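Local coordinates for protein glycoside Hydrolase (Bacteroides uniformis, PDB 5T9X) that probably hydrolyses agarose-type galactan chains as a family 16 glycoside hydrolase of the agarose-degrading pathway acquired by a human gut symbiont, at residues P184-I192 with T288-M297; H219-Y230 with N280-T288. One frame throughout, in Å; residues are numbered along the deposited sequence.

Contact 1: P184-I192 with T288-M297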
loop_
_atom_site.group_PDB
_atom_site.type_symbol
_atom_site.label_atom_id
_atom_site.label_comp_id
_atom_site.label_asym_id
_atom_site.label_seq_id
_atom_site.Cartn_x
_atom_site.Cartn_y
_atom_site.Cartn_z
ATOM N N PRO A 184 -4.868 -14.479 -1.802
ATOM C CA PRO A 184 -3.990 -15.451 -1.082
ATOM C C PRO A 184 -3.115 -16.344 -1.986
ATOM O O PRO A 184 -2.065 -16.737 -1.543
ATOM C CB PRO A 184 -4.964 -16.318 -0.272
ATOM C CG PRO A 184 -6.198 -15.515 -0.192
ATOM C CD PRO A 184 -6.265 -14.585 -1.364
ATOM N N ASP A 185 -3.538 -16.620 -3.228
ATOM C CA ASP A 185 -2.739 -17.435 -4.176
ATOM C C ASP A 185 -1.638 -16.646 -4.950
ATOM O O ASP A 185 -0.972 -17.212 -5.834
ATOM C CB ASP A 185 -3.676 -18.191 -5.147
ATOM C CG ASP A 185 -4.268 -17.299 -6.251
ATOM O OD1 ASP A 185 -3.984 -16.075 -6.313
ATOM O OD2 ASP A 185 -5.036 -17.845 -7.083
ATOM N N ASP A 186 -1.494 -15.347 -4.627
ATOM C CA ASP A 186 -0.476 -14.438 -5.172
ATOM C C ASP A 186 -0.598 -14.179 -6.671
ATOM O O ASP A 186 0.381 -13.820 -7.299
ATOM C CB ASP A 186 0.948 -14.894 -4.798
ATOM C CG ASP A 186 1.224 -14.861 -3.269
ATOM O OD1 ASP A 186 0.751 -13.942 -2.571
ATOM O OD2 ASP A 186 1.942 -15.749 -2.748
ATOM N N THR A 187 -1.802 -14.292 -7.243
ATOM C CA THR A 187 -1.988 -14.058 -8.699
ATOM C C THR A 187 -2.604 -12.708 -9.059
ATOM O O THR A 187 -2.582 -12.315 -10.221
ATOM C CB THR A 187 -2.841 -15.169 -9.357
ATOM O OG1 THR A 187 -4.160 -15.189 -8.784
ATOM C CG2 THR A 187 -2.152 -16.542 -9.185
ATOM N N GLN A 188 -3.194 -12.019 -8.076
ATOM C CA GLN A 188 -3.886 -10.764 -8.341
ATOM C C GLN A 188 -3.665 -9.755 -7.217
ATOM O O GLN A 188 -3.769 -10.079 -6.027
ATOM C CB GLN A 188 -5.379 -10.997 -8.518
ATOM C CG GLN A 188 -5.710 -11.940 -9.647
ATOM C CD GLN A 188 -7.203 -12.111 -9.846
ATOM O OE1 GLN A 188 -8.023 -11.443 -9.224
ATOM N NE2 GLN A 188 -7.555 -13.016 -10.703
ATOM N N GLU A 189 -3.396 -8.524 -7.617
ATOM C CA GLU A 189 -2.988 -7.510 -6.693
ATOM C C GLU A 189 -3.552 -6.178 -7.178
ATOM O O GLU A 189 -3.555 -5.927 -8.372
ATOM C CB GLU A 189 -1.473 -7.512 -6.666
ATOM C CG GLU A 189 -0.826 -6.460 -5.808
ATOM C CD GLU A 189 0.679 -6.405 -5.975
ATOM O OE1 GLU A 189 1.302 -7.504 -6.044
ATOM O OE2 GLU A 189 1.229 -5.261 -6.022
ATOM N N ILE A 190 -4.054 -5.363 -6.244
ATOM C CA ILE A 190 -4.491 -3.972 -6.495
ATOM C C ILE A 190 -3.690 -3.085 -5.539
ATOM O O ILE A 190 -3.684 -3.322 -4.311
ATOM C CB ILE A 190 -6.003 -3.791 -6.267
ATOM C CG1 ILE A 190 -6.774 -4.642 -7.252
ATOM C CG2 ILE A 190 -6.407 -2.352 -6.466
ATOM C CD1 ILE A 190 -8.267 -4.735 -7.032
ATOM N N ASP A 191 -2.985 -2.102 -6.087
ATOM C CA ASP A 191 -2.170 -1.197 -5.267
ATOM C C ASP A 191 -2.875 0.103 -5.099
ATOM O O ASP A 191 -3.136 0.772 -6.083
ATOM C CB ASP A 191 -0.819 -0.933 -5.895
ATOM C CG ASP A 191 -0.065 -2.194 -6.151
ATOM O OD1 ASP A 191 0.075 -3.026 -5.225
ATOM O OD2 ASP A 191 0.351 -2.374 -7.303
ATOM N N ILE A 192 -3.152 0.460 -3.853
ATOM C CA ILE A 192 -3.813 1.709 -3.537
ATOM C C ILE A 192 -2.789 2.850 -3.397
ATOM O O ILE A 192 -2.875 3.874 -4.064
ATOM C CB ILE A 192 -4.711 1.533 -2.302
ATOM C CG1 ILE A 192 -5.734 0.435 -2.597
ATOM C CG2 ILE A 192 -5.436 2.833 -1.990
ATOM C CD1 ILE A 192 -6.583 0.010 -1.429
ATOM N N THR A 288 -5.209 -13.943 -16.357
ATOM C CA THR A 288 -6.399 -14.397 -15.618
ATOM C C THR A 288 -7.341 -15.296 -16.417
ATOM O O THR A 288 -8.409 -15.670 -15.919
ATOM C CB THR A 288 -7.251 -13.187 -15.126
ATOM O OG1 THR A 288 -7.857 -12.507 -16.239
ATOM C CG2 THR A 288 -6.394 -12.227 -14.316
ATOM N N LYS A 289 -6.984 -15.582 -17.669
ATOM C CA LYS A 289 -7.787 -16.435 -18.552
ATOM C C LYS A 289 -9.205 -15.883 -18.693
ATOM O O LYS A 289 -10.165 -16.649 -18.703
ATOM C CB LYS A 289 -7.774 -17.907 -18.064
ATOM C CG LYS A 289 -6.368 -18.513 -18.002
ATOM C CD LYS A 289 -6.309 -19.863 -17.280
ATOM N N GLY A 290 -9.313 -14.551 -18.765
ATOM C CA GLY A 290 -10.575 -13.816 -18.919
ATOM C C GLY A 290 -11.367 -13.483 -17.653
ATOM O O GLY A 290 -12.384 -12.774 -17.735
ATOM N N THR A 291 -10.964 -14.000 -16.486
ATOM C CA THR A 291 -11.718 -13.700 -15.250
ATOM C C THR A 291 -11.622 -12.228 -14.833
ATOM O O THR A 291 -12.552 -11.732 -14.235
ATOM C CB THR A 291 -11.294 -14.556 -14.029
ATOM O OG1 THR A 291 -9.915 -14.318 -13.719
ATOM C CG2 THR A 291 -11.513 -16.026 -14.279
ATOM N N GLY A 292 -10.504 -11.556 -15.166
ATOM C CA GLY A 292 -10.181 -10.240 -14.645
ATOM C C GLY A 292 -9.800 -10.303 -13.181
ATOM O O GLY A 292 -9.416 -11.383 -12.656
ATOM N N LEU A 293 -9.874 -9.143 -12.536
ATOM C CA LEU A 293 -9.625 -9.025 -11.108
ATOM C C LEU A 293 -10.859 -9.503 -10.351
ATOM O O LEU A 293 -11.779 -8.735 -10.091
ATOM C CB LEU A 293 -9.306 -7.584 -10.717
ATOM C CG LEU A 293 -7.996 -7.041 -11.313
ATOM C CD1 LEU A 293 -7.924 -5.515 -11.194
ATOM C CD2 LEU A 293 -6.804 -7.706 -10.654
ATOM N N SER A 294 -10.835 -10.777 -9.987
ATOM C CA SER A 294 -12.001 -11.492 -9.542
ATOM C C SER A 294 -11.823 -12.190 -8.211
ATOM O O SER A 294 -12.787 -12.663 -7.648
ATOM C CB SER A 294 -12.341 -12.541 -10.601
ATOM O OG SER A 294 -11.208 -13.397 -10.820
ATOM N N LYS A 295 -10.616 -12.293 -7.698
ATOM C CA LYS A 295 -10.388 -13.142 -6.514
ATOM C C LYS A 295 -10.370 -12.253 -5.312
ATOM O O LYS A 295 -9.893 -11.134 -5.391
ATOM C CB LYS A 295 -9.064 -13.881 -6.621
ATOM C CG LYS A 295 -9.035 -14.813 -7.798
ATOM C CD LYS A 295 -7.715 -15.518 -7.847
ATOM C CE LYS A 295 -7.564 -16.377 -9.099
ATOM N NZ LYS A 295 -6.185 -16.962 -9.148
ATOM N N GLU A 296 -10.893 -12.730 -4.206
ATOM C CA GLU A 296 -10.937 -11.906 -3.012
ATOM C C GLU A 296 -9.524 -11.653 -2.464
ATOM O O GLU A 296 -8.622 -12.473 -2.631
ATOM C CB GLU A 296 -11.897 -12.506 -1.960
ATOM C CG GLU A 296 -11.565 -13.897 -1.448
ATOM C CD GLU A 296 -12.533 -14.381 -0.368
ATOM O OE1 GLU A 296 -13.761 -14.106 -0.515
ATOM O OE2 GLU A 296 -12.058 -15.048 0.610
ATOM N N MET A 297 -9.321 -10.506 -1.833
ATOM C CA MET A 297 -7.977 -10.119 -1.435
ATOM C C MET A 297 -7.846 -9.722 0.039
ATOM O O MET A 297 -8.766 -9.176 0.649
ATOM C CB MET A 297 -7.495 -8.972 -2.323
ATOM C CG MET A 297 -7.393 -9.308 -3.796
ATOM S SD MET A 297 -6.936 -7.865 -4.764
ATOM C CE MET A 297 -7.259 -8.441 -6.432
HETATM O O HOH W 1 -5.671 -15.202 -11.555
#
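Lys-295 lays its extended side chain across Gln-188 at about a right angle and ends between Asp-185 and Thr-187. Its NZ makes a salt bridge to OD2 of Asp-185 (2.5 Å), on the syn lone pair, and a hydrogen bond to OG1 of Thr-187 (2.7 Å). That hydroxyl in turn donates a hydrogen bond to OD1 of Asp-185, which also accepts from N of Thr-187 in an Asx turn, so the carboxylate is gripped through both oxygens. Without the ammonium group, as with an alanine at Lys-295, Asp-185 is likely to lose its charge partner, and a gap would probably open beside the Gln-188 amide. Gln-188 runs extended beyond CG, and its OE1 accepts two backbone N-H groups, from Ser-294 (3.0 Å) and Lys-295 (3.1 Å), the second tilted further from the carbonyl plane (34°) than the first. Water 1 accepts from both NE2 of Gln-188 and NZ of Lys-295, tying the buried amide to the ammonium group. Beside this polar network, the methyl CE of Met-297 lies 3.8 Å from CB of Gln-188 and 3.9 Å from CD1 of Ile-190, whose side chain crosses that of Met-297 nearly perpendicularly. The arrangement fastens the loop that leads into strand 298-304 over one face of strand 188-195, while Trp-258 and Val-256 of strand 252-260 extend the apolar layer around Ile-190.

Contact 2: H219-Y230 with N280-T288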
loop_
_atom_site.group_PDB
_atom_site.type_symbol
_atom_site.label_atom_id
_atom_site.label_comp_id
_atom_site.label_asym_id
_atom_site.label_seq_id
_atom_site.Cartn_x
_atom_site.Cartn_y
_atom_site.Cartn_z
ATOM N N HIS A 219 -1.993 -1.980 -10.421
ATOM C CA HIS A 219 -2.428 -3.312 -10.049
ATOM C C HIS A 219 -1.519 -4.292 -10.779
ATOM O O HIS A 219 -0.848 -3.890 -11.737
ATOM C CB HIS A 219 -3.914 -3.506 -10.425
ATOM C CG HIS A 219 -4.150 -3.753 -11.870
ATOM N ND1 HIS A 219 -4.315 -2.737 -12.775
ATOM C CD2 HIS A 219 -4.285 -4.904 -12.566
ATOM C CE1 HIS A 219 -4.529 -3.251 -13.977
ATOM N NE2 HIS A 219 -4.516 -4.566 -13.874
ATOM N N HIS A 220 -1.479 -5.537 -10.328
ATOM C CA HIS A 220 -0.698 -6.552 -11.000
ATOM C C HIS A 220 -1.551 -7.797 -11.208
ATOM O O HIS A 220 -2.436 -8.098 -10.400
ATOM C CB HIS A 220 0.544 -6.952 -10.198
ATOM C CG HIS A 220 1.503 -5.833 -9.939
ATOM N ND1 HIS A 220 2.708 -5.708 -10.602
ATOM C CD2 HIS A 220 1.447 -4.792 -9.075
ATOM C CE1 HIS A 220 3.342 -4.634 -10.169
ATOM N NE2 HIS A 220 2.594 -4.053 -9.245
ATOM N N VAL A 221 -1.246 -8.520 -12.283
ATOM C CA VAL A 221 -1.709 -9.870 -12.487
ATOM C C VAL A 221 -0.459 -10.728 -12.729
ATOM O O VAL A 221 0.435 -10.295 -13.428
ATOM C CB VAL A 221 -2.670 -9.921 -13.672
ATOM C CG1 VAL A 221 -3.142 -11.333 -13.879
ATOM C CG2 VAL A 221 -3.887 -9.089 -13.371
ATOM N N PHE A 222 -0.408 -11.923 -12.149
ATOM C CA PHE A 222 0.769 -12.789 -12.206
ATOM C C PHE A 222 0.438 -14.187 -12.651
ATOM O O PHE A 222 -0.644 -14.696 -12.369
ATOM C CB PHE A 222 1.439 -12.981 -10.840
ATOM C CG PHE A 222 1.782 -11.711 -10.112
ATOM C CD1 PHE A 222 3.007 -11.103 -10.289
ATOM C CD2 PHE A 222 0.912 -11.176 -9.165
ATOM C CE1 PHE A 222 3.347 -9.954 -9.583
ATOM C CE2 PHE A 222 1.244 -10.029 -8.463
ATOM C CZ PHE A 222 2.468 -9.411 -8.679
ATOM N N ILE A 223 1.394 -14.811 -13.330
ATOM C CA ILE A 223 1.457 -16.260 -13.434
ATOM C C ILE A 223 2.596 -16.656 -12.505
ATOM O O ILE A 223 3.670 -16.087 -12.572
ATOM C CB ILE A 223 1.821 -16.757 -14.842
ATOM C CG1 ILE A 223 0.943 -16.134 -15.931
ATOM C CG2 ILE A 223 1.742 -18.288 -14.884
ATOM C CD1 ILE A 223 -0.426 -16.739 -16.033
ATOM N N ARG A 224 2.386 -17.661 -11.678
ATOM C CA ARG A 224 3.399 -18.029 -10.691
ATOM C C ARG A 224 4.645 -18.774 -11.231
ATOM O O ARG A 224 5.783 -18.478 -10.791
ATOM C CB ARG A 224 2.737 -18.761 -9.511
ATOM C CG ARG A 224 2.011 -17.763 -8.608
ATOM C CD ARG A 224 3.049 -16.948 -7.821
ATOM N NE ARG A 224 2.864 -15.490 -7.829
ATOM C CZ ARG A 224 3.788 -14.626 -7.399
ATOM N NH1 ARG A 224 3.542 -13.312 -7.408
ATOM N NH2 ARG A 224 4.979 -15.064 -6.967
ATOM N N ASP A 225 4.443 -19.687 -12.188
ATOM C CA ASP A 225 5.506 -20.638 -12.612
ATOM C C ASP A 225 5.282 -21.224 -14.016
ATOM O O ASP A 225 4.451 -22.107 -14.162
ATOM C CB ASP A 225 5.602 -21.802 -11.597
ATOM C CG ASP A 225 6.833 -22.701 -11.819
ATOM O OD1 ASP A 225 7.643 -22.429 -12.749
ATOM O OD2 ASP A 225 6.980 -23.683 -11.041
ATOM N N PRO A 226 6.021 -20.786 -15.039
ATOM C CA PRO A 226 7.097 -19.765 -14.961
ATOM C C PRO A 226 6.597 -18.319 -14.727
ATOM O O PRO A 226 5.585 -17.922 -15.289
ATOM C CB PRO A 226 7.768 -19.879 -16.343
ATOM C CG PRO A 226 6.693 -20.414 -17.257
ATOM C CD PRO A 226 5.605 -21.044 -16.431
ATOM N N PHE A 227 7.342 -17.552 -13.941
ATOM C CA PHE A 227 6.878 -16.281 -13.399
ATOM C C PHE A 227 6.734 -15.162 -14.415
ATOM O O PHE A 227 7.681 -14.843 -15.125
ATOM C CB PHE A 227 7.837 -15.810 -12.319
ATOM C CG PHE A 227 7.460 -14.489 -11.689
ATOM C CD1 PHE A 227 6.476 -14.430 -10.703
ATOM C CD2 PHE A 227 8.110 -13.311 -12.065
ATOM C CE1 PHE A 227 6.149 -13.215 -10.105
ATOM C CE2 PHE A 227 7.780 -12.092 -11.482
ATOM C CZ PHE A 227 6.804 -12.042 -10.498
ATOM N N GLN A 228 5.558 -14.551 -14.454
ATOM C CA GLN A 228 5.344 -13.343 -15.243
ATOM C C GLN A 228 4.461 -12.354 -14.474
ATOM O O GLN A 228 3.538 -12.753 -13.756
ATOM C CB GLN A 228 4.673 -13.654 -16.557
ATOM C CG GLN A 228 5.426 -14.596 -17.467
ATOM C CD GLN A 228 4.585 -14.937 -18.693
ATOM O OE1 GLN A 228 4.418 -14.100 -19.605
ATOM N NE2 GLN A 228 4.006 -16.155 -18.697
ATOM N N ASP A 229 4.758 -11.071 -14.679
ATOM C CA ASP A 229 4.188 -9.937 -13.960
ATOM C C ASP A 229 3.630 -9.030 -15.035
ATOM O O ASP A 229 4.343 -8.661 -15.947
ATOM C CB ASP A 229 5.332 -9.230 -13.176
ATOM C CG ASP A 229 4.887 -7.940 -12.384
ATOM O OD1 ASP A 229 3.685 -7.655 -12.239
ATOM O OD2 ASP A 229 5.767 -7.198 -11.873
ATOM N N TYR A 230 2.351 -8.700 -14.963
ATOM C CA TYR A 230 1.816 -7.567 -15.731
ATOM C C TYR A 230 1.340 -6.461 -14.809
ATOM O O TYR A 230 0.680 -6.724 -13.838
ATOM C CB TYR A 230 0.658 -7.972 -16.611
ATOM C CG TYR A 230 -0.061 -6.777 -17.143
ATOM C CD1 TYR A 230 0.372 -6.150 -18.289
ATOM C CD2 TYR A 230 -1.146 -6.219 -16.451
ATOM C CE1 TYR A 230 -0.289 -5.031 -18.785
ATOM C CE2 TYR A 230 -1.793 -5.093 -16.915
ATOM C CZ TYR A 230 -1.369 -4.498 -18.087
ATOM O OH TYR A 230 -2.017 -3.390 -18.576
ATOM N N ASN A 280 -7.930 -4.583 -22.208
ATOM C CA ASN A 280 -6.670 -4.130 -22.762
ATOM C C ASN A 280 -5.705 -3.513 -21.735
ATOM O O ASN A 280 -4.483 -3.558 -21.915
ATOM C CB ASN A 280 -6.914 -3.152 -23.907
ATOM C CG ASN A 280 -5.693 -2.997 -24.796
ATOM O OD1 ASN A 280 -5.171 -1.893 -24.964
ATOM N ND2 ASN A 280 -5.223 -4.105 -25.359
ATOM N N ILE A 281 -6.239 -2.950 -20.664
ATOM C CA ILE A 281 -5.395 -2.381 -19.626
ATOM C C ILE A 281 -5.414 -3.201 -18.325
ATOM O O ILE A 281 -4.439 -3.148 -17.548
ATOM C CB ILE A 281 -5.710 -0.881 -19.423
ATOM C CG1 ILE A 281 -4.659 -0.233 -18.503
ATOM C CG2 ILE A 281 -7.110 -0.686 -18.880
ATOM C CD1 ILE A 281 -4.634 1.277 -18.535
ATOM N N ILE A 282 -6.483 -3.963 -18.082
ATOM C CA ILE A 282 -6.525 -4.836 -16.917
ATOM C C ILE A 282 -5.648 -6.096 -17.060
ATOM O O ILE A 282 -4.929 -6.474 -16.137
ATOM C CB ILE A 282 -7.978 -5.269 -16.611
ATOM C CG1 ILE A 282 -8.807 -4.055 -16.198
ATOM C CG2 ILE A 282 -8.036 -6.339 -15.498
ATOM C CD1 ILE A 282 -8.541 -3.514 -14.810
ATOM N N ASP A 283 -5.789 -6.787 -18.175
ATOM C CA ASP A 283 -5.158 -8.099 -18.362
ATOM C C ASP A 283 -4.982 -8.388 -19.857
ATOM O O ASP A 283 -5.582 -9.341 -20.374
ATOM C CB ASP A 283 -5.996 -9.213 -17.694
ATOM C CG ASP A 283 -5.340 -10.599 -17.800
ATOM O OD1 ASP A 283 -4.085 -10.639 -17.892
ATOM O OD2 ASP A 283 -6.073 -11.648 -17.810
ATOM N N PRO A 284 -4.189 -7.559 -20.558
ATOM C CA PRO A 284 -4.066 -7.728 -22.024
ATOM C C PRO A 284 -3.358 -9.019 -22.485
ATOM O O PRO A 284 -3.585 -9.453 -23.608
ATOM C CB PRO A 284 -3.294 -6.471 -22.474
ATOM C CG PRO A 284 -2.536 -6.041 -21.245
ATOM C CD PRO A 284 -3.416 -6.404 -20.065
ATOM N N ASN A 285 -2.536 -9.606 -21.621
ATOM C CA ASN A 285 -1.816 -10.850 -21.892
ATOM C C ASN A 285 -2.573 -12.092 -21.452
ATOM O O ASN A 285 -2.026 -13.184 -21.547
ATOM C CB ASN A 285 -0.461 -10.848 -21.172
ATOM C CG ASN A 285 0.415 -9.696 -21.602
ATOM O OD1 ASN A 285 0.656 -9.546 -22.777
ATOM N ND2 ASN A 285 0.880 -8.871 -20.658
ATOM N N ASP A 286 -3.807 -11.947 -20.953
ATOM C CA ASP A 286 -4.646 -13.101 -20.558
ATOM C C ASP A 286 -4.101 -13.961 -19.389
ATOM O O ASP A 286 -4.391 -15.141 -19.288
ATOM C CB ASP A 286 -4.951 -13.969 -21.797
ATOM C CG ASP A 286 -6.282 -14.713 -21.698
ATOM O OD1 ASP A 286 -7.309 -14.086 -21.312
ATOM O OD2 ASP A 286 -6.302 -15.932 -22.027
ATOM N N PHE A 287 -3.386 -13.357 -18.452
ATOM C CA PHE A 287 -2.928 -14.099 -17.283
ATOM C C PHE A 287 -4.052 -14.607 -16.358
ATOM O O PHE A 287 -3.855 -15.607 -15.665
ATOM C CB PHE A 287 -1.936 -13.278 -16.452
ATOM C CG PHE A 287 -0.645 -12.922 -17.159
ATOM C CD1 PHE A 287 -0.301 -13.441 -18.418
ATOM C CD2 PHE A 287 0.245 -12.063 -16.528
ATOM C CE1 PHE A 287 0.882 -13.085 -19.030
ATOM C CE2 PHE A 287 1.433 -11.699 -17.133
ATOM C CZ PHE A 287 1.754 -12.203 -18.395
ATOM N N THR A 288 -5.209 -13.943 -16.357
ATOM C CA THR A 288 -6.399 -14.397 -15.618
ATOM C C THR A 288 -7.341 -15.296 -16.417
ATOM O O THR A 288 -8.409 -15.670 -15.919
ATOM C CB THR A 288 -7.251 -13.187 -15.126
ATOM O OG1 THR A 288 -7.857 -12.507 -16.239
ATOM C CG2 THR A 288 -6.394 -12.227 -14.316
#
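Ile-223 and Phe-287 bring their CA atoms within 6.2 Å where an antiparallel hairpin, with Val-221 opposite Tyr-230 and Ile-223 opposite Gln-228 as hydrogen-bonded pairs, meets the chain leaving helix 279-282. Phe-287 offers one ring face to CG1 of Ile-223, a CH-pi contact 4.0 Å from the centroid, while the carbonyl oxygen of Val-221 lies in plane at the ring edge. The CB of Phe-287 presses on CG1 of Val-221 (3.4 Å), a methyl that also meets CG2 of Thr-288. The hairpin is part of one sheet of the beta-sandwich (jelly-roll) fold known for family 16, and a type I turn from Asp-283 to Asp-286 shapes the loop packed against it. Asp-283 fixes the turn's exit: OD1 takes N of Phe-287 on its syn lone pair, and OD2 takes both N and OG1 of Thr-288 from one face of the carboxylate. At the helix end, NE2 of His-219 donates to O of Ile-282 (3.0 Å) in an almost straight bond, 179°, lying in the ring plane and on a carbonyl lone pair. Tyr-230 swings CG anti to its N (chi1 167°), which carries OH to O of Ile-281 (2.6 Å), above that carbonyl plane, and sets CD of Pro-284 over one ring face.

How the contacts relate
Contacts 1 and 2 are centred 9 Å apart and share Thr-288, so one continuous run of chain, 280-297, the end of helix 279-282 and the loop after it, packs on strands 188-195 and 215-224, and on the start of 227-239, all in one sheet. The first two strands are joined directly: Glu-189 O lies 2.9 Å from His-220 N, and Thr-187 O 2.9 Å from Phe-222 N, both probable hydrogen bonds. Gln-188, Ile-190, His-219 and Val-221 turn toward this run, Glu-189 and His-220 away. The sequence around Glu-189 and Asp-191 fits the family 16 signature, which in relatives carries the catalytic acids; a bound imidazole, probably from the crystallisation liquor, about 3 Å from the Glu-189 side chain is consistent with a pocket there.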